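Local coordinates for protein tryptophan--tRNA ligase (Aeropyrum pernix, PDB 3A04) that catalyses the ATP-dependent attachment of L-tryptophan to tRNA(Trp), releasing AMP and diphosphate, at residues P43-L46 with M47-I51; F83-G86 with H87-T90; Y306-L310 with Y311-P315; C337-I340 with A341-K344. All coordinates share one frame; numbering follows the deposited sequence.

Contact 1. Residues P43-L46 with M47-I51; sequences PSFL and MRRGI
With chi1 at 72°, Ser44 holds OG between its own backbone N and carbonyl carbon, which sets the hydroxyl oxygen 3.2 Å from the donor Met47 N. This is a capping box at the start of the short helix 45-48: Ser44 is the N-cap, and its N-H makes a weak return bond to Met47 SD at 3.6 Å. The other end closes in a Schellman motif. Gly50 turns to a phi of 71°, its N donates to Met47 O, and Ile51 N makes a weak bond to Leu46 O at 2.9 Å. Phe45 is touched by two arginines. Its CB lies over one face of the Arg48 guanidinium, 3.3 Å from NH2, while its CD1 stands 3.5 Å above the plane of the Arg49 guanidinium, ring and guanidinium being turned 51° apart. Both arginines form salt bridges with Asp317, and Arg49 NH1 also donates to Leu310 O and Met314 O. A leucine in place of Arg49 would probably leave those two carbonyls without their shared donor and Asp317 with one arginine fewer. One water donates to Pro43 O at 2.6 Å and accepts from Arg48 NH1 at 2.7 Å.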
loop_
_atom_site.group_PDB
_atom_site.type_symbol
_atom_site.label_atom_id
_atom_site.label_comp_id
_atom_site.label_asym_id
_atom_site.label_seq_id
_atom_site.Cartn_x
_atom_site.Cartn_y
_atom_site.Cartn_z
ATOM N N PRO A 43 -9.572 -23.259 30.819
ATOM C CA PRO A 43 -8.959 -23.597 29.567
ATOM C C PRO A 43 -9.972 -24.364 28.685
ATOM O O PRO A 43 -10.796 -25.160 29.199
ATOM C CB PRO A 43 -7.797 -24.517 29.951
ATOM C CG PRO A 43 -7.613 -24.345 31.484
ATOM C CD PRO A 43 -8.901 -23.869 31.999
ATOM N N SER A 44 -9.872 -24.127 27.381
ATOM C CA SER A 44 -10.621 -24.897 26.357
ATOM C C SER A 44 -10.042 -26.295 26.240
ATOM O O SER A 44 -8.925 -26.539 26.724
ATOM C CB SER A 44 -10.400 -24.162 25.027
ATOM O OG SER A 44 -9.055 -24.358 24.585
ATOM N N PHE A 45 -10.728 -27.228 25.559
ATOM C CA PHE A 45 -10.106 -28.527 25.416
ATOM C C PHE A 45 -8.865 -28.535 24.610
ATOM O O PHE A 45 -7.994 -29.377 24.855
ATOM C CB PHE A 45 -11.091 -29.643 24.947
ATOM C CG PHE A 45 -11.341 -29.695 23.451
ATOM C CD1 PHE A 45 -10.457 -30.322 22.603
ATOM C CD2 PHE A 45 -12.511 -29.185 22.917
ATOM C CE1 PHE A 45 -10.709 -30.394 21.224
ATOM C CE2 PHE A 45 -12.754 -29.275 21.571
ATOM C CZ PHE A 45 -11.830 -29.868 20.726
ATOM N N LEU A 46 -8.718 -27.619 23.632
ATOM C CA LEU A 46 -7.462 -27.622 22.884
ATOM C C LEU A 46 -6.290 -27.240 23.822
ATOM O O LEU A 46 -5.135 -27.630 23.589
ATOM C CB LEU A 46 -7.537 -26.573 21.711
ATOM C CG LEU A 46 -8.620 -26.909 20.655
ATOM C CD1 LEU A 46 -8.759 -25.682 19.690
ATOM C CD2 LEU A 46 -8.178 -28.197 19.850
ATOM N N MET A 47 -6.568 -26.361 24.769
ATOM C CA MET A 47 -5.507 -25.969 25.760
ATOM C C MET A 47 -5.223 -27.189 26.655
ATOM O O MET A 47 -4.084 -27.616 26.762
ATOM C CB MET A 47 -5.921 -24.768 26.632
ATOM C CG MET A 47 -5.861 -23.406 25.857
ATOM S SD MET A 47 -6.883 -22.261 26.694
ATOM C CE MET A 47 -6.933 -20.893 25.503
ATOM N N ARG A 48 -6.278 -27.781 27.216
ATOM C CA ARG A 48 -6.049 -28.984 28.051
ATOM C C ARG A 48 -5.235 -30.051 27.354
ATOM O O ARG A 48 -4.388 -30.694 28.006
ATOM C CB ARG A 48 -7.320 -29.639 28.420
ATOM C CG ARG A 48 -8.133 -28.909 29.388
ATOM C CD ARG A 48 -8.947 -29.988 30.134
ATOM N NE ARG A 48 -9.893 -30.649 29.239
ATOM C CZ ARG A 48 -11.000 -30.076 28.732
ATOM N NH1 ARG A 48 -11.269 -28.803 28.990
ATOM N NH2 ARG A 48 -11.824 -30.775 27.922
ATOM N N ARG A 49 -5.496 -30.277 26.053
ATOM C CA ARG A 49 -4.805 -31.355 25.335
ATOM C C ARG A 49 -3.438 -31.001 24.837
ATOM O O ARG A 49 -2.744 -31.833 24.192
ATOM C CB ARG A 49 -5.690 -31.895 24.218
ATOM C CG ARG A 49 -6.914 -32.584 24.774
ATOM C CD ARG A 49 -7.941 -32.878 23.658
ATOM N NE ARG A 49 -9.170 -33.318 24.284
ATOM C CZ ARG A 49 -10.206 -33.878 23.668
ATOM N NH1 ARG A 49 -10.205 -34.113 22.338
ATOM N NH2 ARG A 49 -11.259 -34.221 24.416
ATOM N N GLY A 50 -3.041 -29.745 25.109
ATOM C CA GLY A 50 -1.721 -29.319 24.676
ATOM C C GLY A 50 -1.645 -29.144 23.176
ATOM O O GLY A 50 -0.569 -29.076 22.628
ATOM N N ILE A 51 -2.803 -29.032 22.497
ATOM C CA ILE A 51 -2.754 -28.709 21.049
ATOM C C ILE A 51 -2.379 -27.210 20.936
ATOM O O ILE A 51 -1.616 -26.806 20.074
ATOM C CB ILE A 51 -4.139 -28.963 20.388
ATOM C CG1 ILE A 51 -4.334 -30.506 20.341
ATOM C CG2 ILE A 51 -4.219 -28.285 18.929
ATOM C CD1 ILE A 51 -5.800 -30.986 20.088
HETATM O O HOH W 1 -10.773 -27.115 30.985
#

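Contact 2. Residues F83-G86 with H87-T90; sequences FHFG and HKLT
Phe83 turns one ring face to the following helix, and His87 CB lies over it in a CH-pi contact, 3.7 Å from the ring centroid and 16° off the normal. The phenyl gets there because its CG stands anti to the backbone N (chi1 -171°). His84 meets the same partner twice. Its backbone N donates to His87 ND1 at 3.0 Å, in the plane of the acceptor ring, and its imidazole stacks face to face on that of His87, centroids 3.8 Å apart and planes at 19°. His84 is also the N-cap of helix 85-99, its ND1 taking a weak bond from Gly86 N. Together with the bond from His84 N to His87 ND1, this makes a capping box. These histidines belong to the HIGH region, at the nucleotide site of the Rossmann fold in class I synthetases; here it opens the helix of the beta-alpha-beta crossover from strand 72-77 to strand 103-108. Phe85 runs alongside Lys88, its CE2 3.7 Å from Lys88 CD, while Lys88 NZ goes on to Asp92 and His312. At Gly86 a beta carbon would collide with His84 CE1. Leu89 N donates to Phe85 O at 3.2 Å and only weakly to Gly86 O.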
loop_
_atom_site.group_PDB
_atom_site.type_symbol
_atom_site.label_atom_id
_atom_site.label_comp_id
_atom_site.label_asym_id
_atom_site.label_seq_id
_atom_site.Cartn_x
_atom_site.Cartn_y
_atom_site.Cartn_z
ATOM N N PHE A 83 -13.624 -24.296 2.795
ATOM C CA PHE A 83 -13.364 -24.269 4.225
ATOM C C PHE A 83 -13.271 -25.696 4.779
ATOM O O PHE A 83 -14.224 -26.526 4.597
ATOM C CB PHE A 83 -14.538 -23.520 4.863
ATOM C CG PHE A 83 -14.357 -23.191 6.312
ATOM C CD1 PHE A 83 -14.649 -24.124 7.283
ATOM C CD2 PHE A 83 -13.903 -21.909 6.690
ATOM C CE1 PHE A 83 -14.551 -23.806 8.651
ATOM C CE2 PHE A 83 -13.820 -21.586 7.999
ATOM C CZ PHE A 83 -14.126 -22.550 8.997
ATOM N N HIS A 84 -12.179 -25.979 5.502
ATOM C CA HIS A 84 -11.878 -27.323 5.940
ATOM C C HIS A 84 -11.608 -27.379 7.445
ATOM O O HIS A 84 -11.719 -26.346 8.147
ATOM C CB HIS A 84 -10.763 -27.974 5.038
ATOM C CG HIS A 84 -9.467 -27.211 5.006
ATOM N ND1 HIS A 84 -8.816 -26.791 6.151
ATOM C CD2 HIS A 84 -8.713 -26.768 3.963
ATOM C CE1 HIS A 84 -7.687 -26.173 5.820
ATOM N NE2 HIS A 84 -7.586 -26.179 4.502
ATOM N N PHE A 85 -11.288 -28.570 7.974
ATOM C CA PHE A 85 -11.040 -28.691 9.416
ATOM C C PHE A 85 -9.761 -27.981 9.916
ATOM O O PHE A 85 -9.653 -27.746 11.099
ATOM C CB PHE A 85 -11.018 -30.206 9.803
ATOM C CG PHE A 85 -12.423 -30.735 10.041
ATOM C CD1 PHE A 85 -13.290 -30.985 8.988
ATOM C CD2 PHE A 85 -12.888 -30.892 11.333
ATOM C CE1 PHE A 85 -14.644 -31.448 9.283
ATOM C CE2 PHE A 85 -14.136 -31.307 11.607
ATOM C CZ PHE A 85 -15.036 -31.584 10.581
ATOM N N GLY A 86 -8.822 -27.682 9.019
ATOM C CA GLY A 86 -7.670 -26.792 9.380
ATOM C C GLY A 86 -8.242 -25.414 9.764
ATOM O O GLY A 86 -7.918 -24.845 10.783
ATOM N N HIS A 87 -9.149 -24.896 8.949
ATOM C CA HIS A 87 -9.736 -23.594 9.214
ATOM C C HIS A 87 -10.589 -23.701 10.453
ATOM O O HIS A 87 -10.608 -22.778 11.306
ATOM C CB HIS A 87 -10.583 -23.087 8.021
ATOM C CG HIS A 87 -9.844 -23.006 6.709
ATOM N ND1 HIS A 87 -10.190 -23.756 5.595
ATOM C CD2 HIS A 87 -8.767 -22.270 6.332
ATOM C CE1 HIS A 87 -9.386 -23.450 4.584
ATOM N NE2 HIS A 87 -8.556 -22.498 4.991
ATOM N N LYS A 88 -11.324 -24.819 10.624
ATOM C CA LYS A 88 -12.175 -24.901 11.792
ATOM C C LYS A 88 -11.405 -24.769 13.103
ATOM O O LYS A 88 -11.963 -24.231 14.087
ATOM C CB LYS A 88 -13.003 -26.252 11.781
ATOM C CG LYS A 88 -13.697 -26.609 13.110
ATOM C CD LYS A 88 -14.640 -27.866 12.901
ATOM C CE LYS A 88 -15.341 -28.328 14.210
ATOM N NZ LYS A 88 -14.325 -28.498 15.238
ATOM N N LEU A 89 -10.203 -25.350 13.146
ATOM C CA LEU A 89 -9.397 -25.279 14.383
ATOM C C LEU A 89 -9.139 -23.825 14.754
ATOM O O LEU A 89 -9.171 -23.456 15.952
ATOM C CB LEU A 89 -8.046 -25.960 14.141
ATOM C CG LEU A 89 -7.033 -25.980 15.287
ATOM C CD1 LEU A 89 -7.662 -26.682 16.430
ATOM C CD2 LEU A 89 -5.787 -26.707 14.820
ATOM N N THR A 90 -8.846 -22.974 13.767
ATOM C CA THR A 90 -8.647 -21.564 14.088
ATOM C C THR A 90 -9.943 -20.932 14.598
ATOM O O THR A 90 -9.909 -20.247 15.623
ATOM C CB THR A 90 -8.178 -20.813 12.890
ATOM O OG1 THR A 90 -6.879 -21.266 12.596
ATOM C CG2 THR A 90 -8.118 -19.265 13.154
#

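Contact 3. Residues Y306-L310 with Y311-P315; sequences YHMDL and YHLMP. With CD (cadmium ion), chain D.
Met308 O is gripped by two backbone donors, His312 N at 3.1 Å and Leu313 N at 2.9 Å. The second bond spans five residues and marks a wider pi-type turn at the end of helix 304-313; Met314 N repeats the step, reaching a lone pair of Asp309 O in the carbonyl plane at 3.1 Å. The widened turn sets Met314 beside Asp309, both side chains pointing the same way. Extended beyond CG (chi2 176°), the methionine lays SD 3.6 Å from Asp309 CG and its methyl CE 3.6 Å from Asp309 OD1. That oxygen is buried with no polar partner in the model, so this carboxylate may well be easier to protonate than one in water. Leu313 CD1 packs across Met308 CB at 4.0 Å. On another side of the helix, Tyr311 CE1 comes to the edge of the His307 ring, 4.0 Å from CD2. His307 NE2 binds a cadmium ion at 2.5 Å, two waters being further ligands, while its ND1 is bonded to Cys303 O, which fixes the imidazole's rotation. The helix packs against three others: helix 85-99 at Met308 and Tyr311, helix 334-364 at Asp309 and Leu313, and helix 317-328 at Met314.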
loop_
_atom_site.group_PDB
_atom_site.type_symbol
_atom_site.label_atom_id
_atom_site.label_comp_id
_atom_site.label_asym_id
_atom_site.label_seq_id
_atom_site.Cartn_x
_atom_site.Cartn_y
_atom_site.Cartn_z
ATOM N N TYR A 306 -7.284 -40.844 14.872
ATOM C CA TYR A 306 -7.136 -40.480 16.253
ATOM C C TYR A 306 -6.937 -38.961 16.380
ATOM O O TYR A 306 -7.500 -38.325 17.275
ATOM C CB TYR A 306 -5.952 -41.235 16.912
ATOM C CG TYR A 306 -5.772 -40.826 18.357
ATOM C CD1 TYR A 306 -6.733 -41.184 19.331
ATOM C CD2 TYR A 306 -4.712 -39.987 18.754
ATOM C CE1 TYR A 306 -6.609 -40.723 20.704
ATOM C CE2 TYR A 306 -4.586 -39.529 20.113
ATOM C CZ TYR A 306 -5.531 -39.915 21.069
ATOM O OH TYR A 306 -5.387 -39.503 22.392
ATOM N N HIS A 307 -6.133 -38.364 15.498
ATOM C CA HIS A 307 -6.037 -36.880 15.542
ATOM C C HIS A 307 -7.333 -36.146 15.186
ATOM O O HIS A 307 -7.611 -35.125 15.746
ATOM C CB HIS A 307 -4.841 -36.424 14.706
ATOM C CG HIS A 307 -3.553 -36.747 15.359
ATOM N ND1 HIS A 307 -2.917 -37.962 15.179
ATOM C CD2 HIS A 307 -2.818 -36.067 16.283
ATOM C CE1 HIS A 307 -1.796 -37.977 15.895
ATOM N NE2 HIS A 307 -1.730 -36.851 16.584
ATOM N N MET A 308 -8.144 -36.679 14.279
ATOM C CA MET A 308 -9.474 -36.105 14.067
ATOM C C MET A 308 -10.285 -36.167 15.386
ATOM O O MET A 308 -10.981 -35.230 15.744
ATOM C CB MET A 308 -10.255 -36.923 13.006
ATOM C CG MET A 308 -9.941 -36.520 11.554
ATOM S SD MET A 308 -10.527 -34.861 11.097
ATOM C CE MET A 308 -12.316 -34.960 11.039
ATOM N N ASP A 309 -10.265 -37.312 16.085
ATOM C CA ASP A 309 -10.948 -37.384 17.414
ATOM C C ASP A 309 -10.393 -36.388 18.413
ATOM O O ASP A 309 -11.115 -35.708 19.108
ATOM C CB ASP A 309 -10.757 -38.814 18.014
ATOM C CG ASP A 309 -11.583 -39.864 17.280
ATOM O OD1 ASP A 309 -12.582 -39.495 16.655
ATOM O OD2 ASP A 309 -11.207 -41.043 17.307
ATOM N N LEU A 310 -9.066 -36.288 18.457
ATOM C CA LEU A 310 -8.411 -35.427 19.449
ATOM C C LEU A 310 -8.649 -33.899 19.173
ATOM O O LEU A 310 -8.819 -33.088 20.127
ATOM C CB LEU A 310 -6.885 -35.740 19.388
ATOM C CG LEU A 310 -6.113 -35.122 20.584
ATOM C CD1 LEU A 310 -6.304 -35.876 21.954
ATOM C CD2 LEU A 310 -4.676 -34.969 20.152
ATOM N N TYR A 311 -8.653 -33.509 17.880
ATOM C CA TYR A 311 -8.693 -32.065 17.527
ATOM C C TYR A 311 -10.126 -31.570 17.418
ATOM O O TYR A 311 -10.365 -30.385 17.638
ATOM C CB TYR A 311 -8.002 -31.789 16.181
ATOM C CG TYR A 311 -6.541 -31.556 16.251
ATOM C CD1 TYR A 311 -5.697 -32.565 16.669
ATOM C CD2 TYR A 311 -5.992 -30.287 15.957
ATOM C CE1 TYR A 311 -4.299 -32.353 16.777
ATOM C CE2 TYR A 311 -4.610 -30.075 16.025
ATOM C CZ TYR A 311 -3.782 -31.120 16.420
ATOM O OH TYR A 311 -2.427 -30.968 16.515
ATOM N N HIS A 312 -11.052 -32.471 17.077
ATOM C CA HIS A 312 -12.460 -32.117 16.756
ATOM C C HIS A 312 -13.563 -33.010 17.264
ATOM O O HIS A 312 -14.546 -32.506 17.766
ATOM C CB HIS A 312 -12.655 -32.054 15.228
ATOM C CG HIS A 312 -11.695 -31.107 14.566
ATOM N ND1 HIS A 312 -11.868 -29.744 14.639
ATOM C CD2 HIS A 312 -10.530 -31.320 13.897
ATOM C CE1 HIS A 312 -10.872 -29.148 13.989
ATOM N NE2 HIS A 312 -10.042 -30.085 13.544
ATOM N N LEU A 313 -13.492 -34.303 16.963
ATOM C CA LEU A 313 -14.751 -35.140 17.012
ATOM C C LEU A 313 -15.165 -35.595 18.432
ATOM O O LEU A 313 -16.353 -35.898 18.682
ATOM C CB LEU A 313 -14.633 -36.382 16.081
ATOM C CG LEU A 313 -14.380 -36.074 14.607
ATOM C CD1 LEU A 313 -14.144 -37.368 13.777
ATOM C CD2 LEU A 313 -15.459 -35.035 14.033
ATOM N N MET A 314 -14.176 -35.620 19.336
ATOM C CA MET A 314 -14.382 -36.058 20.715
ATOM C C MET A 314 -13.905 -35.001 21.727
ATOM O O MET A 314 -12.810 -35.129 22.254
ATOM C CB MET A 314 -13.664 -37.394 20.983
ATOM C CG MET A 314 -14.256 -38.551 20.199
ATOM S SD MET A 314 -13.390 -40.159 20.386
ATOM C CE MET A 314 -14.369 -41.182 19.275
ATOM N N PRO A 315 -14.709 -33.941 21.947
ATOM C CA PRO A 315 -14.359 -32.935 22.937
ATOM C C PRO A 315 -14.251 -33.487 24.357
ATOM O O PRO A 315 -13.628 -32.842 25.230
ATOM C CB PRO A 315 -15.525 -31.954 22.874
ATOM C CG PRO A 315 -16.614 -32.698 22.113
ATOM C CD PRO A 315 -15.852 -33.495 21.133
HETATM CD CD CD D . 0.045 -35.751 17.919
HETATM O O HOH W 2 0.694 -34.852 16.235
HETATM O O HOH W 3 -1.345 -33.842 19.097
#

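Contact 4. Residues C337-I340 with A341-K344; sequences CKQI and AWEK. With CD (cadmium ion), chain C; SF4 (iron/sulfur cluster), chain B.
Ala341 N donates to Cys337 O at 3.1 Å, Trp342 N to Lys338 O at 2.8 Å and Glu343 N to Gln339 O at 2.9 Å; a weak bond from Lys344 N to Ile340 O follows. These i to i+4 bonds make the two segments one continuous piece of helix 334-364. Two residues of this piece bind different metal centres. Cys337 SG, turned anti to its backbone N, binds FE1 of the iron-sulfur cluster at 2.3 Å. The cluster pocket also contains Cys303, Cys327 and Cys334, and the spacing of Cys334 and Cys337 by two residues is a CxxC motif, with the second cysteine near the start of the helix. Six residues on, Glu343 chelates a cadmium ion through both carboxylate oxygens, OE1 at 2.2 Å and OE2 at 2.6 Å, and Glu346 supplies a further ligand. Gln339 lies between Trp342 and this carboxylate. Its chain leaves the helix with chi1 170° and bends at chi2 (68°), bringing Gln339 OE1 to 3.4 Å from Trp342 CD1. Its NE2 approaches Glu343 OE2 to 2.9 Å, but the angle is too poor for a hydrogen bond, and the amide and carboxylate planes are turned 74° apart. OE1 accepts instead from Arg276, whose guanidinium makes a cation-pi contact with the Trp342 ring. An alanine in place of Gln339 would probably leave Arg276 without this acceptor and the edge of Trp342 at CD1 less closely covered. On another side of the helix, Ala341 packs its methyl against Asp309 and Leu313 of helix 304-313.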
loop_
_atom_site.group_PDB
_atom_site.type_symbol
_atom_site.label_atom_id
_atom_site.label_comp_id
_atom_site.label_asym_id
_atom_site.label_seq_id
_atom_site.Cartn_x
_atom_site.Cartn_y
_atom_site.Cartn_z
ATOM N N CYS A 337 -12.975 -48.294 14.757
ATOM C CA CYS A 337 -12.521 -46.984 15.147
ATOM C C CYS A 337 -12.937 -45.873 14.166
ATOM O O CYS A 337 -13.385 -44.814 14.599
ATOM C CB CYS A 337 -11.038 -47.015 15.285
ATOM S SG CYS A 337 -10.396 -45.669 16.305
ATOM N N LYS A 338 -12.793 -46.149 12.861
ATOM C CA LYS A 338 -13.256 -45.262 11.814
ATOM C C LYS A 338 -14.739 -45.103 11.825
ATOM O O LYS A 338 -15.205 -44.004 11.634
ATOM C CB LYS A 338 -12.842 -45.758 10.414
ATOM C CG LYS A 338 -11.310 -45.547 10.209
ATOM C CD LYS A 338 -10.810 -46.171 8.885
ATOM C CE LYS A 338 -9.406 -45.526 8.486
ATOM N NZ LYS A 338 -8.835 -46.177 7.262
ATOM N N GLN A 339 -15.513 -46.191 12.006
ATOM C CA GLN A 339 -16.953 -45.953 11.998
ATOM C C GLN A 339 -17.358 -45.143 13.260
ATOM O O GLN A 339 -18.236 -44.298 13.170
ATOM C CB GLN A 339 -17.755 -47.298 11.847
ATOM C CG GLN A 339 -19.259 -47.162 12.059
ATOM C CD GLN A 339 -20.016 -46.372 11.025
ATOM O OE1 GLN A 339 -19.505 -45.996 9.925
ATOM N NE2 GLN A 339 -21.281 -46.139 11.344
ATOM N N ILE A 340 -16.722 -45.362 14.415
ATOM C CA ILE A 340 -17.004 -44.547 15.607
ATOM C C ILE A 340 -16.751 -43.012 15.328
ATOM O O ILE A 340 -17.569 -42.121 15.642
ATOM C CB ILE A 340 -16.130 -45.033 16.809
ATOM C CG1 ILE A 340 -16.681 -46.346 17.468
ATOM C CG2 ILE A 340 -16.107 -44.000 18.011
ATOM C CD1 ILE A 340 -15.495 -47.034 18.445
ATOM N N ALA A 341 -15.620 -42.733 14.726
ATOM C CA ALA A 341 -15.266 -41.331 14.377
ATOM C C ALA A 341 -16.271 -40.857 13.334
ATOM O O ALA A 341 -16.754 -39.734 13.439
ATOM C CB ALA A 341 -13.894 -41.322 13.822
ATOM N N TRP A 342 -16.664 -41.748 12.390
ATOM C CA TRP A 342 -17.615 -41.332 11.353
ATOM C C TRP A 342 -18.921 -40.903 11.942
ATOM O O TRP A 342 -19.482 -39.858 11.533
ATOM C CB TRP A 342 -17.803 -42.379 10.200
ATOM C CG TRP A 342 -19.041 -42.018 9.474
ATOM C CD1 TRP A 342 -20.259 -42.686 9.544
ATOM C CD2 TRP A 342 -19.286 -40.812 8.715
ATOM N NE1 TRP A 342 -21.214 -41.994 8.821
ATOM C CE2 TRP A 342 -20.651 -40.849 8.301
ATOM C CE3 TRP A 342 -18.473 -39.725 8.304
ATOM C CZ2 TRP A 342 -21.236 -39.833 7.507
ATOM C CZ3 TRP A 342 -19.051 -38.710 7.494
ATOM C CH2 TRP A 342 -20.430 -38.780 7.099
ATOM N N GLU A 343 -19.446 -41.654 12.944
ATOM C CA GLU A 343 -20.723 -41.249 13.519
ATOM C C GLU A 343 -20.692 -39.908 14.207
ATOM O O GLU A 343 -21.697 -39.138 14.220
ATOM C CB GLU A 343 -21.296 -42.342 14.495
ATOM C CG GLU A 343 -21.618 -43.658 13.743
ATOM C CD GLU A 343 -22.818 -43.583 12.765
ATOM O OE1 GLU A 343 -23.194 -42.557 12.264
ATOM O OE2 GLU A 343 -23.423 -44.579 12.437
ATOM N N LYS A 344 -19.536 -39.594 14.795
ATOM C CA LYS A 344 -19.411 -38.267 15.397
ATOM C C LYS A 344 -19.415 -37.192 14.261
ATOM O O LYS A 344 -20.059 -36.123 14.364
ATOM C CB LYS A 344 -18.052 -38.193 16.099
ATOM C CG LYS A 344 -17.788 -39.167 17.225
ATOM C CD LYS A 344 -18.551 -38.717 18.423
ATOM C CE LYS A 344 -18.203 -39.604 19.639
ATOM N NZ LYS A 344 -19.303 -39.469 20.645
HETATM CD CD CD C . -24.463 -43.122 10.521
HETATM FE FE1 SF4 B . -8.223 -46.122 15.797
HETATM FE FE2 SF4 B . -5.821 -47.077 16.724
HETATM FE FE3 SF4 B . -6.689 -47.701 14.193
HETATM FE FE4 SF4 B . -6.041 -45.107 14.773
HETATM S S1 SF4 B . -4.600 -47.006 14.827
HETATM S S2 SF4 B . -7.856 -45.796 13.603
HETATM S S3 SF4 B . -6.646 -44.887 16.908
HETATM S S4 SF4 B . -7.635 -48.386 16.206
#

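How the contacts relate
Each contact is local, formed within one continuous stretch, so none closes a long loop, nests or crosses; they follow in series from the N terminus. Contact 1 comes first and meets contact 2 where Leu46 CD1 packs on Leu89 CD1. Contact 2 opens helix 85-99 of the class I catalytic fold and joins contact 3 where Leu89 packs on Tyr311. Contact 3 is the hub: it also touches contact 1, where Ile51 meets Tyr311, and contact 4, where Met314 meets Ile340. Contact 4 lies farther out, about 10 Å from contact 1 and about 8 Å from contact 2 between nearest atoms. Helix 304-313 thus ties the catalytic fold to the iron-sulfur cluster region.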